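Local coordinates for putative curved DNA-binding protein (Chaetomium thermophilum var. thermophilum DSM 1495, PDB 4IPA) that is Arx1, a methionine-aminopeptidase-like protein linked to ribosome biogenesis that may also bind DNA, at residues Ala41-Leu46 with His83-Ser88; Lys117-Ala122 with Arg344-Ile349; Ser198-Val203 with Ile231-Gly236. All coordinates share one frame; numbering follows the deposited sequence.

Contact 1: residues Ala41-Leu46 with His83-Ser88; sequences AEVSKL and HPTTVS
Val43 is the one helix residue in Ala41-Leu46 that reaches the strand, and it does so with both of its methyl groups. CG2 of Val43 comes up to CG2 of Thr85 at 4.2 Å, while CG1 of Val43 meets CG2 of Val87 at 4.3 Å, so the valine straddles two successive inward-facing positions of the strand. In Val43, CG1 stands anti to the backbone N (chi1 173°), which spreads the two methyls over separate partners. Thr85 plays a double part: its methyl is offered to the helix, and its hydroxyl OG1 is hydrogen-bonded to Asp61 of helix 53-69. Thr86, between them, points away from the helix and bonds through OG1 to Gln119 O on the neighbouring strand. Further out, Ile56 touches both Val43 and Val87, and Ile118 also packs on Val43, so the small patch belongs to a larger apolar layer between helices and sheet. With 86 Å² buried, purely methyl on methyl, the contact implies dispersion and exclusion of water with little directional preference, and Thr85 can give its methyl to it because OG1 is satisfied by Asp61 OD1.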
loop_
_atom_site.group_PDB
_atom_site.type_symbol
_atom_site.label_atom_id
_atom_site.label_comp_id
_atom_site.label_asym_id
_atom_site.label_seq_id
_atom_site.Cartn_x
_atom_site.Cartn_y
_atom_site.Cartn_z
ATOM N N ALA A 41 -2.536 -12.430 6.572
ATOM C CA ALA A 41 -3.192 -12.907 7.777
ATOM C C ALA A 41 -2.195 -13.664 8.645
ATOM O O ALA A 41 -2.158 -13.472 9.861
ATOM C CB ALA A 41 -4.385 -13.783 7.440
ATOM N N GLU A 42 -1.375 -14.500 8.007
ATOM C CA GLU A 42 -0.341 -15.249 8.715
ATOM C C GLU A 42 0.707 -14.330 9.304
ATOM O O GLU A 42 1.188 -14.564 10.396
ATOM C CB GLU A 42 0.335 -16.286 7.809
ATOM C CG GLU A 42 -0.570 -17.425 7.362
ATOM C CD GLU A 42 -1.126 -18.251 8.528
ATOM O OE1 GLU A 42 -0.702 -18.039 9.690
ATOM O OE2 GLU A 42 -1.992 -19.122 8.279
ATOM N N VAL A 43 1.068 -13.279 8.574
ATOM C CA VAL A 43 2.039 -12.319 9.084
ATOM C C VAL A 43 1.473 -11.502 10.249
ATOM O O VAL A 43 2.189 -11.222 11.204
ATOM C CB VAL A 43 2.573 -11.375 7.978
ATOM C CG1 VAL A 43 3.452 -10.274 8.587
ATOM C CG2 VAL A 43 3.368 -12.154 6.958
ATOM N N SER A 44 0.193 -11.127 10.177
ATOM C CA SER A 44 -0.422 -10.333 11.245
ATOM C C SER A 44 -0.421 -11.095 12.577
ATOM O O SER A 44 -0.250 -10.504 13.638
ATOM C CB SER A 44 -1.853 -9.885 10.878
ATOM O OG SER A 44 -1.890 -9.102 9.683
ATOM N N LYS A 45 -0.614 -12.408 12.517
ATOM C CA LYS A 45 -0.582 -13.238 13.722
ATOM C C LYS A 45 0.809 -13.265 14.375
ATOM O O LYS A 45 0.924 -13.443 15.578
ATOM C CB LYS A 45 -1.048 -14.662 13.394
ATOM C CG LYS A 45 -2.557 -14.770 13.198
ATOM C CD LYS A 45 -2.960 -16.005 12.398
ATOM C CE LYS A 45 -2.578 -17.303 13.096
ATOM N NZ LYS A 45 -3.032 -18.486 12.296
ATOM N N LEU A 46 1.861 -13.088 13.580
ATOM C CA LEU A 46 3.214 -13.059 14.129
ATOM C C LEU A 46 3.542 -11.732 14.806
ATOM O O LEU A 46 4.517 -11.653 15.554
ATOM C CB LEU A 46 4.266 -13.371 13.051
ATOM C CG LEU A 46 4.103 -14.695 12.287
ATOM C CD1 LEU A 46 5.160 -14.841 11.182
ATOM C CD2 LEU A 46 4.153 -15.888 13.234
ATOM N N HIS A 83 5.553 -7.183 -3.776
ATOM C CA HIS A 83 6.036 -6.328 -2.683
ATOM C C HIS A 83 6.542 -7.191 -1.555
ATOM O O HIS A 83 5.825 -8.085 -1.091
ATOM C CB HIS A 83 4.913 -5.430 -2.155
ATOM C CG HIS A 83 5.386 -4.233 -1.381
ATOM N ND1 HIS A 83 5.803 -4.306 -0.064
ATOM C CD2 HIS A 83 5.471 -2.921 -1.726
ATOM C CE1 HIS A 83 6.138 -3.099 0.359
ATOM N NE2 HIS A 83 5.950 -2.238 -0.632
ATOM N N PRO A 84 7.767 -6.916 -1.087
ATOM C CA PRO A 84 8.353 -7.653 0.035
ATOM C C PRO A 84 7.478 -7.533 1.280
ATOM O O PRO A 84 6.743 -6.554 1.417
ATOM C CB PRO A 84 9.677 -6.919 0.272
ATOM C CG PRO A 84 9.422 -5.543 -0.215
ATOM C CD PRO A 84 8.572 -5.736 -1.445
ATOM N N THR A 85 7.545 -8.524 2.163
ATOM C CA THR A 85 6.887 -8.433 3.454
ATOM C C THR A 85 7.526 -7.304 4.250
ATOM O O THR A 85 8.736 -7.280 4.447
ATOM C CB THR A 85 7.067 -9.719 4.270
ATOM O OG1 THR A 85 6.482 -10.828 3.578
ATOM C CG2 THR A 85 6.408 -9.568 5.630
ATOM N N THR A 86 6.731 -6.345 4.692
ATOM C CA THR A 86 7.301 -5.269 5.486
ATOM C C THR A 86 6.461 -5.074 6.732
ATOM O O THR A 86 5.255 -5.303 6.723
ATOM C CB THR A 86 7.374 -3.946 4.710
ATOM O OG1 THR A 86 6.055 -3.583 4.287
ATOM C CG2 THR A 86 8.310 -4.071 3.506
ATOM N N VAL A 87 7.104 -4.639 7.803
ATOM C CA VAL A 87 6.445 -4.518 9.090
ATOM C C VAL A 87 6.942 -3.236 9.724
ATOM O O VAL A 87 8.082 -3.162 10.159
ATOM C CB VAL A 87 6.754 -5.745 9.964
ATOM C CG1 VAL A 87 6.225 -5.569 11.384
ATOM C CG2 VAL A 87 6.168 -7.006 9.310
ATOM N N SER A 88 6.086 -2.218 9.743
ATOM C CA SER A 88 6.523 -0.866 10.069
ATOM C C SER A 88 5.949 -0.365 11.389
ATOM O O SER A 88 4.729 -0.314 11.563
ATOM C CB SER A 88 6.158 0.097 8.938
ATOM O OG SER A 88 6.607 -0.416 7.700
#

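Contact 2: residues Lys117-Ala122 with Arg344-Ile349; sequences KIQLGA and RLLTTI
Arg344 and Gln119 bury the most surface here, with Lys117 close behind, and the three side chains lie between strand segments whose axes approach to 7.8 Å, their directions 23° apart. Lys117 crosses the arginine at about a right angle: its CG lies 3.8 Å from Arg344 NE, and its CB is equally near NH2. Bends at chi2 and chi3 then carry the lysine's ammonium off to backbone carbonyls, among them those of Pro89, Ala90 and Val342, leaving Lys117 NZ 6.2 Å from Arg344 NE. The arginine itself bends at chi3 (-61°), bringing the guanidinium over to Gln119, whose amide meets it at the edge, the two planes 56° apart. Leu346 also packs on the amide, its CD1 3.8 Å from Gln119 CD. Beyond the contact, NH1 of Arg344 forms a salt bridge with Glu254. A leucine in place of Arg344 would probably cost Glu254 this salt-bridge partner and leave the amide of Gln119 freer to turn. The strands come from different antiparallel sheets, 115-124 from one and 342-352 from the other, meeting at the centre of the chain in a manner consistent with the pita-bread fold of the M24 family.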
loop_
_atom_site.group_PDB
_atom_site.type_symbol
_atom_site.label_atom_id
_atom_site.label_comp_id
_atom_site.label_asym_id
_atom_site.label_seq_id
_atom_site.Cartn_x
_atom_site.Cartn_y
_atom_site.Cartn_z
ATOM N N LYS A 117 2.125 -1.295 10.466
ATOM C CA LYS A 117 1.706 -1.387 9.070
ATOM C C LYS A 117 2.317 -2.618 8.454
ATOM O O LYS A 117 3.529 -2.784 8.455
ATOM C CB LYS A 117 2.123 -0.154 8.259
ATOM C CG LYS A 117 1.239 1.036 8.459
ATOM C CD LYS A 117 1.336 1.538 9.891
ATOM C CE LYS A 117 2.718 2.125 10.176
ATOM N NZ LYS A 117 2.774 2.716 11.555
ATOM N N ILE A 118 1.465 -3.486 7.939
ATOM C CA ILE A 118 1.927 -4.678 7.269
ATOM C C ILE A 118 1.533 -4.570 5.803
ATOM O O ILE A 118 0.350 -4.548 5.453
ATOM C CB ILE A 118 1.348 -5.927 7.919
ATOM C CG1 ILE A 118 1.689 -5.919 9.415
ATOM C CG2 ILE A 118 1.903 -7.184 7.246
ATOM C CD1 ILE A 118 0.529 -6.246 10.312
ATOM N N GLN A 119 2.539 -4.439 4.956
ATOM C CA GLN A 119 2.329 -4.268 3.531
ATOM C C GLN A 119 3.163 -5.302 2.801
ATOM O O GLN A 119 4.369 -5.446 3.045
ATOM C CB GLN A 119 2.706 -2.852 3.097
ATOM C CG GLN A 119 2.673 -2.594 1.592
ATOM C CD GLN A 119 2.700 -1.092 1.287
ATOM O OE1 GLN A 119 3.161 -0.653 0.225
ATOM N NE2 GLN A 119 2.202 -0.299 2.234
ATOM N N LEU A 120 2.508 -6.030 1.910
ATOM C CA LEU A 120 3.173 -7.076 1.163
ATOM C C LEU A 120 2.327 -7.362 -0.054
ATOM O O LEU A 120 1.244 -6.808 -0.194
ATOM C CB LEU A 120 3.312 -8.329 2.029
ATOM C CG LEU A 120 2.033 -8.912 2.627
ATOM C CD1 LEU A 120 1.382 -9.891 1.660
ATOM C CD2 LEU A 120 2.350 -9.610 3.964
ATOM N N GLY A 121 2.812 -8.217 -0.941
ATOM C CA GLY A 121 2.003 -8.599 -2.077
ATOM C C GLY A 121 2.623 -9.603 -3.015
ATOM O O GLY A 121 3.850 -9.776 -3.057
ATOM N N ALA A 122 1.749 -10.258 -3.773
ATOM C CA ALA A 122 2.148 -11.232 -4.769
ATOM C C ALA A 122 1.801 -10.789 -6.181
ATOM O O ALA A 122 1.063 -9.823 -6.400
ATOM C CB ALA A 122 1.501 -12.588 -4.489
ATOM N N ARG A 344 -2.066 3.312 7.951
ATOM C CA ARG A 344 -2.135 3.203 6.482
ATOM C C ARG A 344 -2.973 2.012 6.022
ATOM O O ARG A 344 -2.983 0.940 6.648
ATOM C CB ARG A 344 -0.730 3.097 5.850
ATOM C CG ARG A 344 0.222 4.252 6.190
ATOM C CD ARG A 344 1.480 4.262 5.291
ATOM N NE ARG A 344 2.257 3.036 5.432
ATOM C CZ ARG A 344 2.295 2.060 4.525
ATOM N NH1 ARG A 344 1.612 2.160 3.382
ATOM N NH2 ARG A 344 3.029 0.985 4.758
ATOM N N LEU A 345 -3.695 2.208 4.933
ATOM C CA LEU A 345 -4.356 1.101 4.259
ATOM C C LEU A 345 -4.021 1.142 2.780
ATOM O O LEU A 345 -3.838 2.210 2.199
ATOM C CB LEU A 345 -5.864 1.191 4.436
ATOM C CG LEU A 345 -6.373 1.049 5.873
ATOM C CD1 LEU A 345 -7.796 1.623 5.991
ATOM C CD2 LEU A 345 -6.311 -0.411 6.306
ATOM N N LEU A 346 -3.956 -0.030 2.168
ATOM C CA LEU A 346 -3.656 -0.124 0.760
ATOM C C LEU A 346 -4.492 -1.279 0.234
ATOM O O LEU A 346 -4.422 -2.410 0.733
ATOM C CB LEU A 346 -2.149 -0.340 0.511
ATOM C CG LEU A 346 -1.605 0.149 -0.846
ATOM C CD1 LEU A 346 -0.051 0.234 -0.907
ATOM C CD2 LEU A 346 -2.147 -0.694 -1.999
ATOM N N THR A 347 -5.302 -0.965 -0.763
ATOM C CA THR A 347 -6.209 -1.923 -1.355
ATOM C C THR A 347 -5.946 -1.950 -2.856
ATOM O O THR A 347 -5.835 -0.901 -3.491
ATOM C CB THR A 347 -7.675 -1.490 -1.113
ATOM O OG1 THR A 347 -7.898 -1.279 0.293
ATOM C CG2 THR A 347 -8.650 -2.541 -1.634
ATOM N N THR A 348 -5.852 -3.136 -3.434
ATOM C CA THR A 348 -5.791 -3.247 -4.889
ATOM C C THR A 348 -7.201 -3.453 -5.442
ATOM O O THR A 348 -7.859 -4.426 -5.095
ATOM C CB THR A 348 -4.875 -4.400 -5.318
ATOM O OG1 THR A 348 -3.528 -4.089 -4.936
ATOM C CG2 THR A 348 -4.947 -4.604 -6.860
ATOM N N ILE A 349 -7.670 -2.527 -6.271
ATOM C CA ILE A 349 -9.033 -2.599 -6.799
ATOM C C ILE A 349 -9.109 -2.814 -8.303
ATOM O O ILE A 349 -8.165 -2.532 -9.043
ATOM C CB ILE A 349 -9.835 -1.310 -6.528
ATOM C CG1 ILE A 349 -9.239 -0.150 -7.335
ATOM C CG2 ILE A 349 -9.934 -1.029 -5.025
ATOM C CD1 ILE A 349 -9.987 1.159 -7.204
#

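Contact 3: residues Ser198-Val203 with Ile231-Gly236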
loop_
_atom_site.group_PDB
_atom_site.type_symbol
_atom_site.label_atom_id
_atom_site.label_comp_id
_atom_site.label_asym_id
_atom_site.label_seq_id
_atom_site.Cartn_x
_atom_site.Cartn_y
_atom_site.Cartn_z
ATOM N N SER A 198 -8.826 17.847 -0.549
ATOM C CA SER A 198 -9.514 18.639 0.474
ATOM C C SER A 198 -10.604 17.830 1.182
ATOM O O SER A 198 -10.775 17.942 2.395
ATOM C CB SER A 198 -10.076 19.943 -0.101
ATOM O OG SER A 198 -11.124 19.682 -1.012
ATOM N N LEU A 199 -11.327 17.005 0.431
ATOM C CA LEU A 199 -12.313 16.116 1.045
ATOM C C LEU A 199 -11.657 15.118 2.029
ATOM O O LEU A 199 -12.092 14.990 3.178
ATOM C CB LEU A 199 -13.134 15.382 -0.023
ATOM C CG LEU A 199 -14.139 16.222 -0.830
ATOM C CD1 LEU A 199 -14.587 15.482 -2.082
ATOM C CD2 LEU A 199 -15.354 16.642 -0.000
ATOM N N LEU A 200 -10.602 14.429 1.600
ATOM C CA LEU A 200 -9.929 13.509 2.511
ATOM C C LEU A 200 -9.347 14.239 3.730
ATOM O O LEU A 200 -9.338 13.696 4.833
ATOM C CB LEU A 200 -8.852 12.687 1.791
ATOM C CG LEU A 200 -9.324 11.293 1.366
ATOM C CD1 LEU A 200 -10.545 11.388 0.420
ATOM C CD2 LEU A 200 -8.189 10.514 0.729
ATOM N N GLU A 201 -8.875 15.467 3.528
ATOM C CA GLU A 201 -8.356 16.256 4.641
ATOM C C GLU A 201 -9.472 16.573 5.611
ATOM O O GLU A 201 -9.266 16.589 6.823
ATOM C CB GLU A 201 -7.711 17.557 4.157
ATOM C CG GLU A 201 -6.357 17.378 3.519
ATOM C CD GLU A 201 -5.824 18.671 2.935
ATOM O OE1 GLU A 201 -6.604 19.642 2.849
ATOM O OE2 GLU A 201 -4.629 18.720 2.561
ATOM N N LYS A 202 -10.650 16.833 5.057
ATOM C CA LYS A 202 -11.845 17.097 5.841
ATOM C C LYS A 202 -12.148 15.875 6.692
ATOM O O LYS A 202 -12.518 16.002 7.844
ATOM C CB LYS A 202 -13.015 17.344 4.889
ATOM C CG LYS A 202 -13.978 18.475 5.228
ATOM C CD LYS A 202 -14.620 18.973 3.910
ATOM C CE LYS A 202 -15.934 19.715 4.121
ATOM N NZ LYS A 202 -16.736 19.854 2.851
ATOM N N VAL A 203 -12.014 14.685 6.107
ATOM C CA VAL A 203 -12.318 13.450 6.825
ATOM C C VAL A 203 -11.383 13.262 8.019
ATOM O O VAL A 203 -11.827 12.964 9.129
ATOM C CB VAL A 203 -12.219 12.219 5.909
ATOM C CG1 VAL A 203 -12.379 10.947 6.729
ATOM C CG2 VAL A 203 -13.263 12.294 4.771
ATOM N N ILE A 231 -2.971 9.246 -8.313
ATOM C CA ILE A 231 -3.614 10.249 -7.487
ATOM C C ILE A 231 -2.711 10.559 -6.306
ATOM O O ILE A 231 -2.347 9.664 -5.555
ATOM C CB ILE A 231 -4.959 9.737 -6.979
ATOM C CG1 ILE A 231 -5.903 9.527 -8.172
ATOM C CG2 ILE A 231 -5.554 10.716 -5.972
ATOM C CD1 ILE A 231 -7.242 8.922 -7.798
ATOM N N ILE A 232 -2.321 11.816 -6.148
ATOM C CA ILE A 232 -1.472 12.169 -5.027
ATOM C C ILE A 232 -2.233 13.012 -4.012
ATOM O O ILE A 232 -2.594 14.145 -4.313
ATOM C CB ILE A 232 -0.233 12.938 -5.473
ATOM C CG1 ILE A 232 0.502 12.177 -6.577
ATOM C CG2 ILE A 232 0.678 13.221 -4.260
ATOM C CD1 ILE A 232 1.802 12.837 -7.020
ATOM N N LEU A 233 -2.475 12.464 -2.818
ATOM C CA LEU A 233 -3.191 13.201 -1.762
ATOM C C LEU A 233 -2.328 14.295 -1.112
ATOM O O LEU A 233 -1.114 14.115 -0.936
ATOM C CB LEU A 233 -3.661 12.247 -0.673
ATOM C CG LEU A 233 -4.557 11.101 -1.095
ATOM C CD1 LEU A 233 -4.844 10.257 0.119
ATOM C CD2 LEU A 233 -5.860 11.614 -1.755
ATOM N N SER A 234 -2.959 15.409 -0.742
ATOM C CA SER A 234 -2.270 16.551 -0.130
ATOM C C SER A 234 -0.881 16.734 -0.688
ATOM O O SER A 234 0.096 16.707 0.060
ATOM C CB SER A 234 -2.144 16.378 1.375
ATOM O OG SER A 234 -3.372 16.025 1.950
ATOM N N PRO A 235 -0.785 16.911 -2.007
ATOM C CA PRO A 235 0.513 17.091 -2.663
ATOM C C PRO A 235 1.359 18.150 -1.963
ATOM O O PRO A 235 2.577 17.998 -1.815
ATOM C CB PRO A 235 0.127 17.597 -4.064
ATOM C CG PRO A 235 -1.322 18.028 -3.964
ATOM C CD PRO A 235 -1.912 17.116 -2.932
ATOM N N GLY A 236 0.706 19.224 -1.534
ATOM C CA GLY A 236 1.421 20.386 -1.051
ATOM C C GLY A 236 1.903 21.235 -2.215
ATOM O O GLY A 236 1.089 21.828 -2.924
#
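Leu200 and Leu233 form the tight half of this contact, where, in a chain of the pita-bread family, helix 193-205 packs against Leu233 and Ser234, which follow on from strand 230-232, an outermost strand of the larger antiparallel sheet. The two leucines cross at about a right angle, and one methyl does all the work on the helix side: CD2 of Leu200 lies 3.4 Å from CD1 of Leu233, closer than usual for two carbons, and 3.6 Å from its CD2. The fork of Leu233 thus straddles a single methyl. The first torsion of Leu200, chi1 -97°, is well off a staggered position, which suggests some strain in fitting it there. Val163 of helix 148-167 and Ile211 of strand 210-220 also touch Leu200 and extend the apolar packing.

One helix position on, the character changes. Glu201 is exposed, and its chain, extended beyond CG, reaches towards Ser234. That serine, partly exposed, has left-handed backbone angles, and its amide N is tied back to the helix by a hydrogen bond to Ser197 OG. The total buried area is a modest 145 Å². At the open side Ser234 OG lies 3.0 Å from Glu201 OE2, where a hydrogen bond is possible but another acceptor is within reach of the same proton.

Overall arrangement
Contacts 1 and 2 touch, their centres 10 Å apart, sharing the three-stranded sheet in which strands 79-88 and 115-124 are neighbours. One face of that sheet takes helix 23-46, with Val43 CG1 3.7 Å from Ile118 CG2; the other turns Lys117 and Gln119 towards the second sheet. Contact 2 is therefore the join between sheets, its centre about 4 Å from the centre of the chain. Contact 3 reaches the same larger sheet at its far edge strand; its centre is 19 Å from that of contact 2 and 27 Å from that of contact 1, which lies across the chain's centre. Together they sample an interior core, an outer helix layer and, in contact 3, a partly exposed flank.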